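PDB 2VK9: alpha-toxin from Clostridium novyi, which belongs to the large clostridial toxins and here comprises their catalytic domain, a GT-A-type glycosyltransferase fold with many added helices. Local coordinates for residues Asn136-Ile147 against Ser200-Leu209; Tyr184-Tyr192 against Tyr254-Asn262. One frame throughout, in Å; residues are numbered along the deposited sequence.

Contact 1 (Asn136-Ile147 against Ser200-Leu209)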
loop_
_atom_site.group_PDB
_atom_site.type_symbol
_atom_site.label_atom_id
_atom_site.label_comp_id
_atom_site.label_asym_id
_atom_site.label_seq_id
_atom_site.Cartn_x
_atom_site.Cartn_y
_atom_site.Cartn_z
ATOM N N ASN A 136 -15.784 -15.082 6.537
ATOM C CA ASN A 136 -15.210 -16.361 6.915
ATOM C C ASN A 136 -13.968 -16.250 7.775
ATOM O O ASN A 136 -13.512 -17.250 8.339
ATOM C CB ASN A 136 -14.937 -17.216 5.681
ATOM C CG ASN A 136 -16.192 -17.874 5.135
ATOM O OD1 ASN A 136 -16.123 -18.616 4.168
ATOM N ND2 ASN A 136 -17.339 -17.618 5.759
ATOM N N SER A 137 -13.426 -15.040 7.885
ATOM C CA SER A 137 -12.195 -14.837 8.628
ATOM C C SER A 137 -12.315 -13.570 9.465
ATOM O O SER A 137 -11.876 -12.478 9.055
ATOM C CB SER A 137 -11.002 -14.789 7.677
ATOM O OG SER A 137 -10.875 -13.509 7.101
ATOM N N LEU A 138 -12.939 -13.729 10.633
ATOM C CA LEU A 138 -13.302 -12.605 11.485
ATOM C C LEU A 138 -12.591 -12.727 12.825
ATOM O O LEU A 138 -12.853 -11.960 13.767
ATOM C CB LEU A 138 -14.814 -12.600 11.714
ATOM C CG LEU A 138 -15.711 -12.046 10.619
ATOM C CD1 LEU A 138 -17.106 -12.607 10.762
ATOM C CD2 LEU A 138 -15.741 -10.563 10.728
ATOM N N LEU A 139 -11.702 -13.711 12.904
ATOM C CA LEU A 139 -11.018 -14.022 14.133
ATOM C C LEU A 139 -9.511 -13.919 13.968
ATOM O O LEU A 139 -8.758 -14.303 14.866
ATOM C CB LEU A 139 -11.391 -15.424 14.592
ATOM C CG LEU A 139 -12.821 -15.677 15.042
ATOM C CD1 LEU A 139 -12.956 -17.157 15.385
ATOM C CD2 LEU A 139 -13.196 -14.783 16.229
ATOM N N VAL A 140 -9.075 -13.393 12.829
ATOM C CA VAL A 140 -7.654 -13.310 12.524
ATOM C C VAL A 140 -6.945 -12.397 13.529
ATOM O O VAL A 140 -5.866 -12.715 14.023
ATOM C CB VAL A 140 -7.403 -12.837 11.083
ATOM C CG1 VAL A 140 -5.929 -12.932 10.757
ATOM C CG2 VAL A 140 -8.219 -13.672 10.099
ATOM N N ASN A 141 -7.574 -11.274 13.842
ATOM C CA ASN A 141 -7.051 -10.374 14.835
ATOM C C ASN A 141 -6.918 -11.029 16.213
ATOM O O ASN A 141 -5.903 -10.859 16.882
ATOM C CB ASN A 141 -7.927 -9.139 14.912
ATOM C CG ASN A 141 -7.435 -8.158 15.927
ATOM O OD1 ASN A 141 -6.322 -7.649 15.822
ATOM N ND2 ASN A 141 -8.257 -7.891 16.934
ATOM N N THR A 142 -7.944 -11.771 16.635
ATOM C CA THR A 142 -7.882 -12.552 17.876
ATOM C C THR A 142 -6.769 -13.597 17.813
ATOM O O THR A 142 -6.060 -13.809 18.800
ATOM C CB THR A 142 -9.239 -13.208 18.209
ATOM O OG1 THR A 142 -10.055 -12.255 18.888
ATOM C CG2 THR A 142 -9.079 -14.429 19.113
ATOM N N LEU A 143 -6.613 -14.233 16.655
ATOM C CA LEU A 143 -5.551 -15.212 16.450
ATOM C C LEU A 143 -4.162 -14.595 16.599
ATOM O O LEU A 143 -3.315 -15.169 17.275
ATOM C CB LEU A 143 -5.677 -15.913 15.090
ATOM C CG LEU A 143 -4.486 -16.792 14.690
ATOM C CD1 LEU A 143 -4.364 -18.004 15.592
ATOM C CD2 LEU A 143 -4.567 -17.214 13.231
ATOM N N LYS A 144 -3.927 -13.443 15.969
ATOM C CA LYS A 144 -2.619 -12.776 16.062
ATOM C C LYS A 144 -2.263 -12.424 17.507
ATOM O O LYS A 144 -1.155 -12.707 17.964
ATOM C CB LYS A 144 -2.557 -11.515 15.194
ATOM C CG LYS A 144 -1.154 -10.952 15.073
ATOM C CD LYS A 144 -1.153 -9.601 14.438
ATOM C CE LYS A 144 0.239 -9.008 14.447
ATOM N NZ LYS A 144 0.180 -7.562 14.113
ATOM N N THR A 145 -3.214 -11.802 18.206
ATOM C CA THR A 145 -3.080 -11.507 19.621
ATOM C C THR A 145 -2.717 -12.782 20.383
ATOM O O THR A 145 -1.747 -12.803 21.138
ATOM C CB THR A 145 -4.369 -10.877 20.197
ATOM O OG1 THR A 145 -4.596 -9.607 19.579
ATOM C CG2 THR A 145 -4.261 -10.686 21.716
ATOM N N ALA A 146 -3.480 -13.848 20.162
ATOM C CA ALA A 146 -3.231 -15.096 20.861
ATOM C C ALA A 146 -1.789 -15.550 20.648
ATOM O O ALA A 146 -1.093 -15.842 21.616
ATOM C CB ALA A 146 -4.221 -16.168 20.423
ATOM N N ILE A 147 -1.342 -15.570 19.390
ATOM C CA ILE A 147 0.013 -16.007 19.052
ATOM C C ILE A 147 1.037 -15.225 19.852
ATOM O O ILE A 147 1.922 -15.822 20.457
ATOM C CB ILE A 147 0.330 -15.855 17.549
ATOM C CG1 ILE A 147 -0.557 -16.770 16.701
ATOM C CG2 ILE A 147 1.808 -16.141 17.271
ATOM C CD1 ILE A 147 -0.501 -18.224 17.106
ATOM N N SER A 200 -13.807 -22.901 7.048
ATOM C CA SER A 200 -13.488 -21.497 6.919
ATOM C C SER A 200 -12.258 -21.208 7.757
ATOM O O SER A 200 -11.985 -21.908 8.724
ATOM C CB SER A 200 -14.670 -20.630 7.374
ATOM O OG SER A 200 -14.921 -20.759 8.763
ATOM N N VAL A 201 -11.518 -20.173 7.381
ATOM C CA VAL A 201 -10.408 -19.680 8.184
ATOM C C VAL A 201 -10.776 -19.590 9.672
ATOM O O VAL A 201 -9.992 -20.002 10.540
ATOM C CB VAL A 201 -9.905 -18.320 7.658
ATOM C CG1 VAL A 201 -8.963 -17.650 8.654
ATOM C CG2 VAL A 201 -9.214 -18.505 6.319
ATOM N N ASP A 202 -11.967 -19.066 9.965
ATOM C CA ASP A 202 -12.417 -18.955 11.347
ATOM C C ASP A 202 -12.570 -20.302 12.018
ATOM O O ASP A 202 -12.156 -20.467 13.160
ATOM C CB ASP A 202 -13.723 -18.185 11.443
ATOM C CG ASP A 202 -13.512 -16.689 11.427
ATOM O OD1 ASP A 202 -12.356 -16.225 11.613
ATOM O OD2 ASP A 202 -14.517 -15.969 11.225
ATOM N N ASP A 203 -13.155 -21.266 11.311
ATOM C CA ASP A 203 -13.308 -22.608 11.857
ATOM C C ASP A 203 -11.946 -23.193 12.197
ATOM O O ASP A 203 -11.778 -23.817 13.239
ATOM C CB ASP A 203 -14.071 -23.517 10.893
ATOM C CG ASP A 203 -15.540 -23.103 10.718
ATOM O OD1 ASP A 203 -16.178 -22.644 11.704
ATOM O OD2 ASP A 203 -16.053 -23.246 9.576
ATOM N N ILE A 204 -10.975 -22.960 11.322
ATOM C CA ILE A 204 -9.606 -23.430 11.516
ATOM C C ILE A 204 -8.965 -22.753 12.721
ATOM O O ILE A 204 -8.299 -23.393 13.532
ATOM C CB ILE A 204 -8.763 -23.206 10.252
ATOM C CG1 ILE A 204 -9.355 -24.027 9.100
ATOM C CG2 ILE A 204 -7.308 -23.569 10.503
ATOM C CD1 ILE A 204 -8.778 -23.719 7.741
ATOM N N ILE A 205 -9.188 -21.459 12.846
ATOM C CA ILE A 205 -8.694 -20.740 13.996
ATOM C C ILE A 205 -9.318 -21.297 15.273
ATOM O O ILE A 205 -8.586 -21.641 16.200
ATOM C CB ILE A 205 -8.896 -19.224 13.866
ATOM C CG1 ILE A 205 -8.047 -18.681 12.710
ATOM C CG2 ILE A 205 -8.536 -18.537 15.178
ATOM C CD1 ILE A 205 -8.324 -17.240 12.374
ATOM N N ILE A 206 -10.646 -21.431 15.312
ATOM C CA ILE A 206 -11.337 -21.975 16.496
ATOM C C ILE A 206 -10.753 -23.325 16.887
ATOM O O ILE A 206 -10.573 -23.612 18.059
ATOM C CB ILE A 206 -12.874 -22.075 16.292
ATOM C CG1 ILE A 206 -13.484 -20.683 16.217
ATOM C CG2 ILE A 206 -13.546 -22.841 17.436
ATOM C CD1 ILE A 206 -14.921 -20.665 15.824
ATOM N N ASN A 207 -10.440 -24.137 15.890
ATOM C CA ASN A 207 -9.812 -25.434 16.126
ATOM C C ASN A 207 -8.438 -25.269 16.779
ATOM O O ASN A 207 -8.129 -25.922 17.782
ATOM C CB ASN A 207 -9.686 -26.200 14.809
ATOM C CG ASN A 207 -9.623 -27.696 15.009
ATOM O OD1 ASN A 207 -8.643 -28.216 15.530
ATOM N ND2 ASN A 207 -10.666 -28.402 14.573
ATOM N N PHE A 208 -7.644 -24.367 16.212
ATOM C CA PHE A 208 -6.279 -24.131 16.645
ATOM C C PHE A 208 -6.204 -23.567 18.063
ATOM O O PHE A 208 -5.414 -24.038 18.877
ATOM C CB PHE A 208 -5.598 -23.185 15.658
ATOM C CG PHE A 208 -4.197 -22.822 16.034
ATOM C CD1 PHE A 208 -3.160 -23.748 15.893
ATOM C CD2 PHE A 208 -3.904 -21.542 16.502
ATOM C CE1 PHE A 208 -1.852 -23.416 16.236
ATOM C CE2 PHE A 208 -2.606 -21.191 16.847
ATOM C CZ PHE A 208 -1.573 -22.131 16.719
ATOM N N LEU A 209 -7.033 -22.574 18.357
ATOM C CA LEU A 209 -6.995 -21.929 19.658
ATOM C C LEU A 209 -7.509 -22.802 20.797
ATOM O O LEU A 209 -7.056 -22.653 21.923
ATOM C CB LEU A 209 -7.732 -20.593 19.634
ATOM C CG LEU A 209 -7.096 -19.514 18.762
ATOM C CD1 LEU A 209 -7.848 -18.211 18.916
ATOM C CD2 LEU A 209 -5.626 -19.317 19.086
#
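Asp202 OD1 receives the backbone N-H of Leu138 at 2.7 Å, on the syn side of the carboxylate and 16° out of its plane. The same N-H leans weakly on Asp202 OD2, and Leu139 N adds a weak, bent bond to OD1, so two successive amides point at the carboxylate and probably limit its rotation. In return the backbone N of Asp202 donates to Asn136 O at 2.9 Å. With CG beside its own backbone N (chi1 -82°), Asp202 holds its carboxylate against the turn 136-139, and the negative group is probably stabilised by these amides and by the first turn of helix 201-213. Ser200 N-caps that helix, accepting from Asp203 N at OG (3.1 Å), and the pair forms a capping box.

Both helices belong to the helical part of the glycosyltransferase domain. Segments 140-147 and 201-209 run roughly parallel, 28° apart with axes 10.3 Å from each other, and beyond Asp202 the contact is mainly apolar. Leu139 crosses Asp202 at about a right angle and carries CD1 on to Ile206 CG1, 3.7 Å away. Leu143, CG trans to the backbone N, divides its methyls: CD2 lies 3.8 Å from Ile205 CG1, whereas CD1 meets Phe208 CD2 and Leu209 CD2. Ile147 CD1 reaches the edge of the Phe208 ring near its plane, 3.6 Å from CE2. Leu209 CD2 lies 3.7 Å from Ala146 CB, while Leu188 of helix 173-195 touches both Leu143 and Phe208.

Contact 2 (Tyr184-Tyr192 against Tyr254-Asn262)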
loop_
_atom_site.group_PDB
_atom_site.type_symbol
_atom_site.label_atom_id
_atom_site.label_comp_id
_atom_site.label_asym_id
_atom_site.label_seq_id
_atom_site.Cartn_x
_atom_site.Cartn_y
_atom_site.Cartn_z
ATOM N N TYR A 184 4.427 -22.037 16.223
ATOM C CA TYR A 184 2.988 -21.862 16.233
ATOM C C TYR A 184 2.478 -21.698 14.812
ATOM O O TYR A 184 1.548 -22.389 14.394
ATOM C CB TYR A 184 2.591 -20.648 17.075
ATOM C CG TYR A 184 2.788 -20.805 18.573
ATOM C CD1 TYR A 184 2.891 -19.687 19.401
ATOM C CD2 TYR A 184 2.863 -22.064 19.164
ATOM C CE1 TYR A 184 3.060 -19.820 20.781
ATOM C CE2 TYR A 184 3.034 -22.205 20.535
ATOM C CZ TYR A 184 3.133 -21.082 21.338
ATOM O OH TYR A 184 3.304 -21.231 22.700
ATOM N N LYS A 185 3.110 -20.795 14.066
ATOM C CA LYS A 185 2.732 -20.510 12.683
ATOM C C LYS A 185 2.865 -21.760 11.836
ATOM O O LYS A 185 2.065 -21.995 10.931
ATOM C CB LYS A 185 3.605 -19.398 12.101
ATOM C CG LYS A 185 3.359 -18.036 12.709
ATOM C CD LYS A 185 4.243 -16.983 12.082
ATOM C CE LYS A 185 3.541 -15.632 12.068
ATOM N NZ LYS A 185 4.150 -14.681 11.082
ATOM N N ARG A 186 3.874 -22.564 12.147
ATOM C CA ARG A 186 4.162 -23.748 11.371
ATOM C C ARG A 186 3.125 -24.834 11.616
ATOM O O ARG A 186 2.753 -25.568 10.694
ATOM C CB ARG A 186 5.566 -24.255 11.664
ATOM C CG ARG A 186 6.200 -24.856 10.439
ATOM C CD ARG A 186 7.543 -25.482 10.711
ATOM N NE ARG A 186 7.793 -26.499 9.697
ATOM C CZ ARG A 186 7.685 -27.810 9.900
ATOM N NH1 ARG A 186 7.370 -28.286 11.099
ATOM N NH2 ARG A 186 7.914 -28.649 8.900
ATOM N N GLU A 187 2.645 -24.920 12.854
ATOM C CA GLU A 187 1.620 -25.897 13.206
ATOM C C GLU A 187 0.232 -25.463 12.762
ATOM O O GLU A 187 -0.615 -26.304 12.451
ATOM C CB GLU A 187 1.658 -26.204 14.700
ATOM C CG GLU A 187 2.790 -27.175 15.047
ATOM C CD GLU A 187 2.835 -27.545 16.518
ATOM O OE1 GLU A 187 2.794 -26.625 17.381
ATOM O OE2 GLU A 187 2.921 -28.764 16.808
ATOM N N LEU A 188 0.012 -24.151 12.728
ATOM C CA LEU A 188 -1.217 -23.600 12.179
ATOM C C LEU A 188 -1.302 -23.898 10.690
ATOM O O LEU A 188 -2.369 -24.238 10.197
ATOM C CB LEU A 188 -1.340 -22.093 12.451
ATOM C CG LEU A 188 -2.605 -21.400 11.916
ATOM C CD1 LEU A 188 -3.862 -21.795 12.670
ATOM C CD2 LEU A 188 -2.458 -19.903 11.913
ATOM N N LYS A 189 -0.183 -23.795 9.980
ATOM C CA LYS A 189 -0.184 -24.098 8.549
ATOM C C LYS A 189 -0.451 -25.574 8.284
ATOM O O LYS A 189 -1.128 -25.915 7.323
ATOM C CB LYS A 189 1.114 -23.666 7.859
ATOM C CG LYS A 189 0.974 -23.612 6.338
ATOM C CD LYS A 189 2.326 -23.595 5.618
ATOM C CE LYS A 189 2.138 -23.733 4.099
ATOM N NZ LYS A 189 1.126 -22.761 3.554
ATOM N N MET A 190 0.085 -26.443 9.135
ATOM C CA MET A 190 -0.215 -27.867 9.054
ATOM C C MET A 190 -1.711 -28.120 9.211
ATOM O O MET A 190 -2.299 -28.867 8.425
ATOM C CB MET A 190 0.589 -28.656 10.088
ATOM C CG MET A 190 1.924 -29.179 9.553
ATOM S SD MET A 190 3.128 -29.639 10.839
ATOM C CE MET A 190 2.310 -31.046 11.637
ATOM N N LEU A 191 -2.320 -27.480 10.210
ATOM C CA LEU A 191 -3.762 -27.564 10.423
ATOM C C LEU A 191 -4.544 -27.087 9.216
ATOM O O LEU A 191 -5.423 -27.793 8.716
ATOM C CB LEU A 191 -4.189 -26.734 11.629
ATOM C CG LEU A 191 -4.312 -27.385 13.017
ATOM C CD1 LEU A 191 -5.156 -26.472 13.892
ATOM C CD2 LEU A 191 -4.938 -28.791 12.972
ATOM N N TYR A 192 -4.211 -25.879 8.768
ATOM C CA TYR A 192 -4.885 -25.223 7.658
ATOM C C TYR A 192 -4.936 -26.105 6.407
ATOM O O TYR A 192 -6.000 -26.300 5.818
ATOM C CB TYR A 192 -4.212 -23.880 7.353
ATOM C CG TYR A 192 -4.785 -23.188 6.146
ATOM C CD1 TYR A 192 -5.979 -22.482 6.235
ATOM C CD2 TYR A 192 -4.143 -23.257 4.908
ATOM C CE1 TYR A 192 -6.524 -21.858 5.132
ATOM C CE2 TYR A 192 -4.679 -22.633 3.795
ATOM C CZ TYR A 192 -5.873 -21.935 3.919
ATOM O OH TYR A 192 -6.419 -21.308 2.830
ATOM N N TYR A 254 -4.564 -15.625 1.455
ATOM C CA TYR A 254 -4.606 -16.618 2.527
ATOM C C TYR A 254 -3.259 -16.830 3.201
ATOM O O TYR A 254 -3.207 -17.188 4.382
ATOM C CB TYR A 254 -5.217 -17.928 2.045
ATOM C CG TYR A 254 -6.700 -17.790 1.790
ATOM C CD1 TYR A 254 -7.205 -17.793 0.490
ATOM C CD2 TYR A 254 -7.596 -17.611 2.847
ATOM C CE1 TYR A 254 -8.566 -17.648 0.246
ATOM C CE2 TYR A 254 -8.954 -17.462 2.615
ATOM C CZ TYR A 254 -9.433 -17.486 1.310
ATOM O OH TYR A 254 -10.777 -17.351 1.066
ATOM N N GLN A 255 -2.183 -16.578 2.454
ATOM C CA GLN A 255 -0.834 -16.611 2.980
ATOM C C GLN A 255 -0.652 -15.535 4.048
ATOM O O GLN A 255 -0.099 -15.785 5.117
ATOM C CB GLN A 255 0.159 -16.403 1.846
ATOM C CG GLN A 255 1.612 -16.420 2.279
ATOM C CD GLN A 255 2.559 -16.171 1.134
ATOM O OE1 GLN A 255 2.469 -16.815 0.086
ATOM N NE2 GLN A 255 3.488 -15.236 1.328
ATOM N N GLU A 256 -1.131 -14.334 3.761
ATOM C CA GLU A 256 -1.058 -13.263 4.737
ATOM C C GLU A 256 -1.992 -13.511 5.922
ATOM O O GLU A 256 -1.703 -13.115 7.043
ATOM C CB GLU A 256 -1.358 -11.925 4.070
ATOM C CG GLU A 256 -0.379 -11.564 2.961
ATOM C CD GLU A 256 1.081 -11.566 3.414
ATOM O OE1 GLU A 256 1.398 -11.005 4.486
ATOM O OE2 GLU A 256 1.922 -12.124 2.683
ATOM N N LEU A 257 -3.103 -14.186 5.666
ATOM C CA LEU A 257 -4.103 -14.453 6.684
ATOM C C LEU A 257 -3.623 -15.527 7.664
ATOM O O LEU A 257 -3.781 -15.390 8.876
ATOM C CB LEU A 257 -5.389 -14.907 5.996
ATOM C CG LEU A 257 -6.690 -14.178 6.309
ATOM C CD1 LEU A 257 -6.558 -12.695 6.062
ATOM C CD2 LEU A 257 -7.800 -14.741 5.454
ATOM N N ILE A 258 -3.012 -16.580 7.131
ATOM C CA ILE A 258 -2.700 -17.766 7.912
ATOM C C ILE A 258 -1.221 -17.859 8.324
ATOM O O ILE A 258 -0.905 -17.944 9.518
ATOM C CB ILE A 258 -3.181 -19.041 7.166
ATOM C CG1 ILE A 258 -4.716 -19.109 7.169
ATOM C CG2 ILE A 258 -2.577 -20.323 7.753
ATOM C CD1 ILE A 258 -5.380 -18.983 8.555
ATOM N N GLN A 259 -0.326 -17.834 7.341
ATOM C CA GLN A 259 1.105 -18.003 7.585
ATOM C C GLN A 259 1.748 -16.809 8.307
ATOM O O GLN A 259 2.602 -17.002 9.172
ATOM C CB GLN A 259 1.830 -18.327 6.269
ATOM C CG GLN A 259 3.360 -18.352 6.328
ATOM C CD GLN A 259 3.987 -18.621 4.959
ATOM O OE1 GLN A 259 3.968 -19.759 4.457
ATOM N NE2 GLN A 259 4.543 -17.568 4.343
ATOM N N THR A 260 1.345 -15.585 7.966
ATOM C CA THR A 260 1.969 -14.409 8.581
ATOM C C THR A 260 1.043 -13.602 9.451
ATOM O O THR A 260 1.496 -12.705 10.157
ATOM C CB THR A 260 2.600 -13.448 7.552
ATOM O OG1 THR A 260 1.569 -12.752 6.836
ATOM C CG2 THR A 260 3.477 -14.205 6.587
ATOM N N ASN A 261 -0.250 -13.899 9.383
ATOM C CA ASN A 261 -1.244 -13.219 10.215
ATOM C C ASN A 261 -1.181 -11.686 10.085
ATOM O O ASN A 261 -1.353 -10.929 11.058
ATOM C CB ASN A 261 -1.126 -13.696 11.667
ATOM C CG ASN A 261 -1.168 -15.223 11.780
ATOM O OD1 ASN A 261 -0.352 -15.827 12.473
ATOM N ND2 ASN A 261 -2.109 -15.849 11.074
ATOM N N ASN A 262 -0.938 -11.235 8.864
ATOM C CA ASN A 262 -0.824 -9.824 8.602
ATOM C C ASN A 262 -2.007 -9.281 7.801
ATOM O O ASN A 262 -2.091 -9.440 6.576
ATOM C CB ASN A 262 0.514 -9.525 7.934
ATOM C CG ASN A 262 0.770 -8.040 7.768
ATOM O OD1 ASN A 262 -0.056 -7.188 8.108
ATOM N ND2 ASN A 262 1.926 -7.725 7.219
#
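Tyr254 meets Tyr192 through the phenol oxygen of the latter: Tyr192 OH lies 3.7 Å from Tyr254 CB, and the two side chains cross at about a right angle. One turn on, Ile258 presents two branches to the same tyrosine. Its CG1 sits over one face of the Tyr192 ring, 4.1 Å from the centroid and 27° off the normal, a CH-pi contact, while CG2 approaches Tyr192 CB at 3.9 Å. With CG trans to the backbone N (chi1 176°), Tyr192 turns a ring face to Ile258, the two side chains crossing at a slant. The carbonyl of Ile258 faces Leu188, whose CD2 comes within 3.5 Å of Ile258 O.

The axes of 184-192 and 254-259 come within 10.1 Å at 121°, so helix 173-195 passes steeply across the C-terminal end of helix 247-259 within the catalytic domain. That end widens into a pi-type turn at 255-259, and the chain then breaks into positive phi at Asn261. At Gln259 the backbone oxygen lies beside the aliphatic part of Lys185, and CD and CE are each 3.3 Å from Gln259 O. The Gln259 amide group turns to Gln417, its OE1 accepting from that residue's NE2. Lys185 NZ, at the end of a chain bent at chi3, makes weak bonds to Gln259 O and Thr260 O, with a further weak one to Leu460 O; gathering these carbonyls round the ammonium group probably favours its positive charge. Thr260 OG1 donates to Glu256 OE1 from above the carboxylate plane. Asn261 then turns back on the helix end, ND2 donating to Leu257 O at 2.8 Å with that oxygen close to its amide plane, while OD1 passes alongside Lys185 CE.

Contacts 1 and 2 lie with their centres about 10 Å apart, on the same side of the chain's centre and within the catalytic domain. Their segments alternate in sequence, 136-147, 184-192, 200-209 and 254-262, so neither contact is completed before the other begins. Helix 173-195, part of contact 2, packs against helix 201-213 of contact 1, Tyr192 CD1 lying 3.4 Å from Ile204 CD1. Asn261 ND2 also reaches Leu143 CD2, at 3.5 Å, linking the turn that follows helix 247-259 to helix 140-157. Three successive helices, 140-157, 173-195 and 201-213, thus pack together with the later helix 247-259 in one largely buried helical cluster.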